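Local coordinates for protein Dok-7 (Mus musculus, PDB 3ML4), which activates the receptor kinase MuSK as a dimeric cytoplasmic adaptor in neuromuscular synapse formation, its PH domain binding phosphoinositides, at residues A8-G13 / D105-Y110; G68-L73 / V115-V120. One frame throughout, in Å; residues are numbered along the deposited sequence.

Interaction 1: residues A8-G13 / D105-Y110; sequences AALVEG and DTRIRY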
ATOM      1  N   ALA B   8      17.558   3.252  -4.299  1.00 46.66           N
ATOM      2  CA  ALA B   8      17.507   3.138  -2.846  1.00 45.76           C
ATOM      3  C   ALA B   8      17.145   1.733  -2.394  1.00 45.07           C
ATOM      4  O   ALA B   8      16.611   0.937  -3.163  1.00 45.09           O
ATOM      5  CB  ALA B   8      16.525   4.148  -2.268  1.00 45.83           C
ATOM      6  N   ALA B   9      17.451   1.443  -1.136  1.00 44.11           N
ATOM      7  CA  ALA B   9      17.120   0.174  -0.516  1.00 43.08           C
ATOM      8  C   ALA B   9      16.589   0.449   0.880  1.00 42.38           C
ATOM      9  O   ALA B   9      17.015   1.411   1.518  1.00 42.05           O
ATOM     10  CB  ALA B   9      18.353  -0.699  -0.445  1.00 43.10           C
ATOM     11  N   LEU B  10      15.650  -0.367   1.355  1.00 41.78           N
ATOM     12  CA  LEU B  10      15.290  -0.293   2.777  1.00 41.36           C
ATOM     13  C   LEU B  10      16.347  -1.014   3.614  1.00 40.92           C
ATOM     14  O   LEU B  10      16.694  -0.557   4.699  1.00 40.71           O
ATOM     15  CB  LEU B  10      13.854  -0.760   3.071  1.00 41.15           C
ATOM     16  CG  LEU B  10      13.347  -2.193   2.918  1.00 41.07           C
ATOM     17  CD1 LEU B  10      13.709  -3.042   4.113  1.00 41.17           C
ATOM     18  CD2 LEU B  10      11.841  -2.167   2.772  1.00 41.40           C
ATOM     19  N   VAL B  11      16.856  -2.129   3.088  1.00 40.72           N
ATOM     20  CA  VAL B  11      18.064  -2.781   3.613  1.00 40.68           C
ATOM     21  C   VAL B  11      18.876  -3.412   2.502  1.00 40.57           C
ATOM     22  O   VAL B  11      18.328  -3.870   1.497  1.00 40.44           O
ATOM     23  CB  VAL B  11      17.791  -3.901   4.668  1.00 40.57           C
ATOM     24  CG1 VAL B  11      17.591  -3.316   6.055  1.00 40.49           C
ATOM     25  CG2 VAL B  11      16.642  -4.828   4.237  1.00 40.26           C
ATOM     26  N   GLU B  12      20.186  -3.439   2.708  1.00 40.56           N
ATOM     27  CA  GLU B  12      21.097  -4.155   1.830  1.00 40.65           C
ATOM     28  C   GLU B  12      22.281  -4.667   2.631  1.00 40.44           C
ATOM     29  O   GLU B  12      22.663  -4.069   3.635  1.00 40.31           O
ATOM     30  CB  GLU B  12      21.564  -3.270   0.667  1.00 40.76           C
ATOM     31  CG  GLU B  12      22.103  -1.901   1.076  1.00 40.84           C
ATOM     32  CD  GLU B  12      22.758  -1.168  -0.072  1.00 40.80           C
ATOM     33  OE1 GLU B  12      23.373  -1.829  -0.936  1.00 41.78           O
ATOM     34  OE2 GLU B  12      22.667   0.074  -0.106  1.00 40.76           O
ATOM     35  N   GLY B  13      22.847  -5.780   2.184  1.00 40.45           N
ATOM     36  CA  GLY B  13      23.979  -6.393   2.864  1.00 40.45           C
ATOM     37  C   GLY B  13      24.294  -7.768   2.329  1.00 40.45           C
ATOM     38  O   GLY B  13      23.689  -8.220   1.352  1.00 40.39           O
ATOM     39  N   ASP B 105      14.863  -7.843  10.278  1.00 34.48           N
ATOM     40  CA  ASP B 105      13.498  -8.110  10.732  1.00 33.95           C
ATOM     41  C   ASP B 105      12.776  -6.837  11.192  1.00 33.84           C
ATOM     42  O   ASP B 105      11.623  -6.609  10.817  1.00 33.59           O
ATOM     43  CB  ASP B 105      13.486  -9.147  11.859  1.00 33.85           C
ATOM     44  CG  ASP B 105      12.084  -9.462  12.337  1.00 33.02           C
ATOM     45  OD1 ASP B 105      11.440 -10.358  11.756  1.00 33.28           O
ATOM     46  OD2 ASP B 105      11.622  -8.809  13.289  1.00 32.27           O
ATOM     47  N   THR B 106      13.459  -6.025  12.002  1.00 33.44           N
ATOM     48  CA  THR B 106      12.885  -4.789  12.538  1.00 33.11           C
ATOM     49  C   THR B 106      12.633  -3.749  11.437  1.00 32.96           C
ATOM     50  O   THR B 106      11.583  -3.098  11.424  1.00 33.05           O
ATOM     51  CB  THR B 106      13.783  -4.180  13.644  1.00 33.21           C
ATOM     52  OG1 THR B 106      14.154  -5.201  14.578  1.00 33.28           O
ATOM     53  CG2 THR B 106      13.065  -3.056  14.386  1.00 32.63           C
ATOM     54  N   ARG B 107      13.590  -3.606  10.520  1.00 32.47           N
ATOM     55  CA  ARG B 107      13.484  -2.631   9.432  1.00 32.25           C
ATOM     56  C   ARG B 107      12.385  -3.018   8.437  1.00 31.83           C
ATOM     57  O   ARG B 107      11.543  -2.185   8.088  1.00 31.80           O
ATOM     58  CB  ARG B 107      14.848  -2.445   8.736  1.00 32.38           C
ATOM     59  CG  ARG B 107      14.947  -1.293   7.714  1.00 33.07           C
ATOM     60  CD  ARG B 107      14.978   0.096   8.355  1.00 33.85           C
ATOM     61  NE  ARG B 107      13.640   0.676   8.392  1.00 35.24           N
ATOM     62  CZ  ARG B 107      13.158   1.528   7.486  1.00 35.61           C
ATOM     63  NH1 ARG B 107      13.913   1.939   6.473  1.00 35.27           N
ATOM     64  NH2 ARG B 107      11.917   1.982   7.606  1.00 35.60           N
ATOM     65  N   ILE B 108      12.385  -4.282   8.005  1.00 31.37           N
ATOM     66  CA  ILE B 108      11.373  -4.798   7.071  1.00 30.92           C
ATOM     67  C   ILE B 108       9.952  -4.730   7.645  1.00 30.91           C
ATOM     68  O   ILE B 108       9.025  -4.318   6.950  1.00 31.20           O
ATOM     69  CB  ILE B 108      11.699  -6.233   6.590  1.00 30.87           C
ATOM     70  CG1 ILE B 108      13.038  -6.257   5.836  1.00 31.06           C
ATOM     71  CG2 ILE B 108      10.581  -6.775   5.703  1.00 30.60           C
ATOM     72  CD1 ILE B 108      13.586  -7.650   5.542  1.00 30.75           C
ATOM     73  N   ARG B 109       9.790  -5.117   8.909  1.00 30.74           N
ATOM     74  CA  ARG B 109       8.496  -5.026   9.599  1.00 30.73           C
ATOM     75  C   ARG B 109       7.862  -3.644   9.522  1.00 30.69           C
ATOM     76  O   ARG B 109       6.733  -3.503   9.059  1.00 30.66           O
ATOM     77  CB  ARG B 109       8.627  -5.435  11.065  1.00 30.66           C
ATOM     78  CG  ARG B 109       8.291  -6.869  11.306  1.00 31.07           C
ATOM     79  CD  ARG B 109       8.327  -7.215  12.780  1.00 32.63           C
ATOM     80  NE  ARG B 109       7.283  -8.194  13.056  1.00 33.63           N
ATOM     81  CZ  ARG B 109       7.410  -9.507  12.905  1.00 34.00           C
ATOM     82  NH1 ARG B 109       8.560 -10.050  12.512  1.00 34.75           N
ATOM     83  NH2 ARG B 109       6.376 -10.283  13.164  1.00 34.56           N
ATOM     84  N   TYR B 110       8.598  -2.632   9.980  1.00 30.64           N
ATOM     85  CA  TYR B 110       8.103  -1.263  10.008  1.00 30.58           C
ATOM     86  C   TYR B 110       7.731  -0.783   8.610  1.00 30.38           C
ATOM     87  O   TYR B 110       6.676  -0.181   8.414  1.00 30.34           O
ATOM     88  CB  TYR B 110       9.150  -0.340  10.620  1.00 31.16           C
ATOM     89  CG  TYR B 110       8.750   1.116  10.622  1.00 32.21           C
ATOM     90  CD1 TYR B 110       7.998   1.647  11.669  1.00 32.98           C
ATOM     91  CD2 TYR B 110       9.110   1.962   9.570  1.00 32.24           C
ATOM     92  CE1 TYR B 110       7.622   2.984  11.669  1.00 32.98           C
ATOM     93  CE2 TYR B 110       8.736   3.292   9.563  1.00 32.25           C
ATOM     94  CZ  TYR B 110       7.997   3.798  10.618  1.00 32.54           C
ATOM     95  OH  TYR B 110       7.628   5.125  10.619  1.00 33.16           O
TER

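Interaction 2: residues G68-L73 / V115-V120; sequences GLEPAL and VHRFHV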
ATOM      1  N   GLY B  68       3.853 -12.391   6.511  1.00 28.63           N
ATOM      2  CA  GLY B  68       4.545 -12.124   7.760  1.00 27.98           C
ATOM      3  C   GLY B  68       6.028 -12.405   7.728  1.00 27.70           C
ATOM      4  O   GLY B  68       6.549 -12.972   6.768  1.00 27.37           O
ATOM      5  N   LEU B  69       6.703 -11.984   8.793  1.00 27.67           N
ATOM      6  CA  LEU B  69       8.122 -12.241   8.984  1.00 27.37           C
ATOM      7  C   LEU B  69       8.371 -13.008  10.270  1.00 27.17           C
ATOM      8  O   LEU B  69       7.638 -12.855  11.245  1.00 27.04           O
ATOM      9  CB  LEU B  69       8.900 -10.930   9.001  1.00 27.36           C
ATOM     10  CG  LEU B  69       9.373 -10.446   7.632  1.00 28.07           C
ATOM     11  CD1 LEU B  69       8.334  -9.555   6.975  1.00 29.10           C
ATOM     12  CD2 LEU B  69      10.673  -9.699   7.794  1.00 29.16           C
ATOM     13  N   GLU B  70       9.423 -13.817  10.269  1.00 27.22           N
ATOM     14  CA  GLU B  70       9.765 -14.671  11.405  1.00 27.37           C
ATOM     15  C   GLU B  70      11.263 -15.002  11.339  1.00 27.16           C
ATOM     16  O   GLU B  70      11.694 -15.725  10.439  1.00 27.25           O
ATOM     17  CB  GLU B  70       8.879 -15.931  11.382  1.00 27.48           C
ATOM     18  CG  GLU B  70       9.382 -17.141  12.153  1.00 28.41           C
ATOM     19  CD  GLU B  70       8.842 -17.237  13.554  1.00 29.21           C
ATOM     20  OE1 GLU B  70       7.628 -17.462  13.707  1.00 29.79           O
ATOM     21  OE2 GLU B  70       9.639 -17.112  14.506  1.00 30.68           O
ATOM     22  N   PRO B  71      12.064 -14.431  12.261  1.00 27.03           N
ATOM     23  CA  PRO B  71      13.507 -14.659  12.369  1.00 27.17           C
ATOM     24  C   PRO B  71      13.909 -15.808  13.288  1.00 27.37           C
ATOM     25  O   PRO B  71      13.112 -16.250  14.105  1.00 27.51           O
ATOM     26  CB  PRO B  71      14.009 -13.347  12.968  1.00 27.28           C
ATOM     27  CG  PRO B  71      12.875 -12.888  13.843  1.00 26.89           C
ATOM     28  CD  PRO B  71      11.598 -13.445  13.254  1.00 27.00           C
ATOM     29  N   ALA B  72      15.149 -16.273  13.135  1.00 27.96           N
ATOM     30  CA  ALA B  72      15.791 -17.273  14.015  1.00 28.26           C
ATOM     31  C   ALA B  72      15.124 -18.650  14.028  1.00 28.42           C
ATOM     32  O   ALA B  72      14.915 -19.250  15.089  1.00 28.68           O
ATOM     33  CB  ALA B  72      15.986 -16.728  15.443  1.00 28.08           C
ATOM     34  N   LEU B  73      14.790 -19.135  12.837  1.00 28.56           N
ATOM     35  CA  LEU B  73      14.369 -20.513  12.640  1.00 28.70           C
ATOM     36  C   LEU B  73      15.556 -21.272  12.069  1.00 28.95           C
ATOM     37  O   LEU B  73      16.174 -20.808  11.117  1.00 28.91           O
ATOM     38  CB  LEU B  73      13.205 -20.598  11.650  1.00 28.67           C
ATOM     39  CG  LEU B  73      11.820 -20.020  11.966  1.00 28.51           C
ATOM     40  CD1 LEU B  73      10.972 -19.996  10.703  1.00 28.42           C
ATOM     41  CD2 LEU B  73      11.093 -20.763  13.089  1.00 28.72           C
ATOM     42  N   VAL B 115       2.876  -5.293  10.677  1.00 26.73           N
ATOM     43  CA  VAL B 115       3.222  -6.711  10.581  1.00 26.79           C
ATOM     44  C   VAL B 115       3.798  -7.219  11.902  1.00 26.94           C
ATOM     45  O   VAL B 115       4.890  -6.828  12.328  1.00 26.59           O
ATOM     46  CB  VAL B 115       4.107  -7.042   9.320  1.00 27.05           C
ATOM     47  CG1 VAL B 115       4.908  -5.839   8.863  1.00 26.91           C
ATOM     48  CG2 VAL B 115       5.005  -8.271   9.534  1.00 26.39           C
ATOM     49  N   HIS B 116       3.010  -8.085  12.537  1.00 27.08           N
ATOM     50  CA  HIS B 116       3.235  -8.553  13.897  1.00 27.08           C
ATOM     51  C   HIS B 116       3.127 -10.072  13.927  1.00 26.89           C
ATOM     52  O   HIS B 116       2.448 -10.669  13.086  1.00 27.03           O
ATOM     53  CB  HIS B 116       2.172  -7.968  14.828  1.00 27.26           C
ATOM     54  CG  HIS B 116       2.132  -6.469  14.846  1.00 28.06           C
ATOM     55  ND1 HIS B 116       2.525  -5.728  15.942  1.00 28.68           N
ATOM     56  CD2 HIS B 116       1.732  -5.575  13.911  1.00 27.99           C
ATOM     57  CE1 HIS B 116       2.379  -4.443  15.676  1.00 28.35           C
ATOM     58  NE2 HIS B 116       1.898  -4.323  14.450  1.00 28.34           N
ATOM     59  N   ARG B 117       3.789 -10.699  14.892  1.00 26.51           N
ATOM     60  CA  ARG B 117       3.717 -12.139  15.026  1.00 26.39           C
ATOM     61  C   ARG B 117       3.658 -12.539  16.493  1.00 26.16           C
ATOM     62  O   ARG B 117       4.304 -11.921  17.341  1.00 26.04           O
ATOM     63  CB  ARG B 117       4.900 -12.808  14.313  1.00 26.63           C
ATOM     64  CG  ARG B 117       6.113 -13.039  15.189  1.00 27.40           C
ATOM     65  CD  ARG B 117       7.302 -13.536  14.414  1.00 29.36           C
ATOM     66  NE  ARG B 117       8.292 -12.476  14.280  1.00 31.05           N
ATOM     67  CZ  ARG B 117       9.200 -12.187  15.204  1.00 32.56           C
ATOM     68  NH1 ARG B 117       9.253 -12.900  16.328  1.00 33.41           N
ATOM     69  NH2 ARG B 117      10.057 -11.188  15.003  1.00 32.65           N
ATOM     70  N   PHE B 118       2.873 -13.571  16.784  1.00 26.09           N
ATOM     71  CA  PHE B 118       2.733 -14.093  18.142  1.00 25.94           C
ATOM     72  C   PHE B 118       2.832 -15.609  18.128  1.00 26.08           C
ATOM     73  O   PHE B 118       2.091 -16.276  17.398  1.00 26.02           O
ATOM     74  CB  PHE B 118       1.385 -13.695  18.735  1.00 25.93           C
ATOM     75  CG  PHE B 118       1.100 -12.215  18.692  1.00 26.21           C
ATOM     76  CD1 PHE B 118       1.307 -11.424  19.813  1.00 25.82           C
ATOM     77  CD2 PHE B 118       0.600 -11.617  17.532  1.00 25.97           C
ATOM     78  CE1 PHE B 118       1.030 -10.054  19.784  1.00 25.72           C
ATOM     79  CE2 PHE B 118       0.330 -10.258  17.493  1.00 25.89           C
ATOM     80  CZ  PHE B 118       0.542  -9.475  18.625  1.00 26.08           C
ATOM     81  N   HIS B 119       3.758 -16.152  18.923  1.00 26.32           N
ATOM     82  CA  HIS B 119       3.875 -17.598  19.108  1.00 26.19           C
ATOM     83  C   HIS B 119       2.653 -18.125  19.861  1.00 25.77           C
ATOM     84  O   HIS B 119       2.397 -17.734  21.004  1.00 25.76           O
ATOM     85  CB  HIS B 119       5.153 -17.956  19.872  1.00 26.61           C
ATOM     86  CG  HIS B 119       6.418 -17.744  19.093  1.00 28.40           C
ATOM     87  ND1 HIS B 119       7.491 -17.029  19.586  1.00 29.85           N
ATOM     88  CD2 HIS B 119       6.766 -18.123  17.839  1.00 29.16           C
ATOM     89  CE1 HIS B 119       8.455 -17.002  18.681  1.00 29.93           C
ATOM     90  NE2 HIS B 119       8.039 -17.654  17.611  1.00 30.16           N
ATOM     91  N   VAL B 120       1.897 -19.003  19.207  1.00 25.46           N
ATOM     92  CA  VAL B 120       0.663 -19.565  19.769  1.00 25.19           C
ATOM     93  C   VAL B 120       0.593 -21.097  19.656  1.00 25.14           C
ATOM     94  O   VAL B 120       1.382 -21.721  18.938  1.00 25.25           O
ATOM     95  CB  VAL B 120      -0.611 -18.959  19.100  1.00 25.36           C
ATOM     96  CG1 VAL B 120      -0.618 -17.422  19.200  1.00 24.82           C
ATOM     97  CG2 VAL B 120      -0.740 -19.421  17.643  1.00 24.99           C
TER
HETATM   98  O   HOH W   1       4.943 -11.228  11.177  1.00 10.78           O

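Interaction 1: residues A8-G13 / D105-Y110
L10 and I108 meet through their aliphatic branches, L10 CD1 resting 3.7 Å from I108 CG1, with the two side chains crossing at about a right angle. V11 enlarges this apolar patch through its CG2, which lies 4.2 Å from the same I108 CG1, so that one methylene of the isoleucine receives both residues of the N-terminal segment. I108 has CG1 beside its backbone N (chi1 -61°) and CG2 anti to it, and this leaves CG1 as the branch that reaches L10 and V11. Branched aliphatic residues suit the place, since I108 also packs on L30, L69 and L82 of the sheet beneath the helix.

A second kind of contact uses the aliphatic part of R107. Its CG lies 3.7 Å from V11 CG1, the two side chains sliding past each other in opposite directions, and the same CG sits 3.6 Å from the carbonyl oxygen L10 O. With CG anti to the backbone N (chi1 -171°) and further bends at chi2 and chi3, the arginine curls along the edge of the patch. A long residue fits here because its methylenes can cover V11 while its charged end turns to the partly exposed side of the helix.

On the strand side, L10 and V11 share L30 as their backbone hydrogen-bond partner, a classic beta bulge at the start of strand 11-17. V11 also touches W104 and L10 touches A111, both on helix 98-112. The whole is characteristic of the PH fold, in which the C-terminal helix caps one end of the bent antiparallel sheet; here it covers the entry to the first strand.

Interaction 2: residues G68-L73 / V115-V120
G68 begins the contact against V115, its bare CA lying 4.3 Å from the valine methyl V115 CG2. L69 contributes its side chain and both backbone polar atoms. Its CD1 lies 4.4 Å from V115 CG2, while its backbone N donates to water 1 (3.1 Å to the water oxygen), which in turn gives a weak hydrogen bond to H116 O. L69 O accepts a weak, bent bond from R117 NE (3.1 Å, 123°), reached near the guanidinium plane. E70, bent at chi2, brings its carboxylate to the edge of the H119 ring, with E70 OE2 3.5 Å from H119 NE2 and the two planes 26° apart. P71 lays its CD over one face of the R117 guanidinium, 3.2 Å from R117 NH2, the flat group lying against the compact proline ring. Were R117 cut back to an alanine, P71 would probably lose the flat group under its CD and L69 O one of its donors. D105, on helix 98-112, is a weak, long ion partner of R117. The short segments 68-71 and 115-120 run at 53° to each other: strand 59-71 is flanked by helix 98-112, which L69 and P71 touch, and strand 115-122 by strand 133-138, on which E70 and R117 pack.

Overall arrangement
Interaction 1 lies inside the PH domain, whereas interaction 2 joins it to the PTB domain, and their centres are about 16 Å apart. Along the chain their segments alternate: 8-13, 68-73, 105-110, then 115-120. Helix 98-112 leads almost directly into strand 115-122, and segments 8-13 and 68-73 belong to strands of the same six-stranded antiparallel sheet. The two contacts touch through R109, whose NH1 makes a weak hydrogen bond to L69 O and comes close to R117 NE, like charges that nearby D105 probably offsets. The PH helix thus links its own sheet to the PTB domain's first strand in sequence, which lies mid-sheet, so the two domains meet directly.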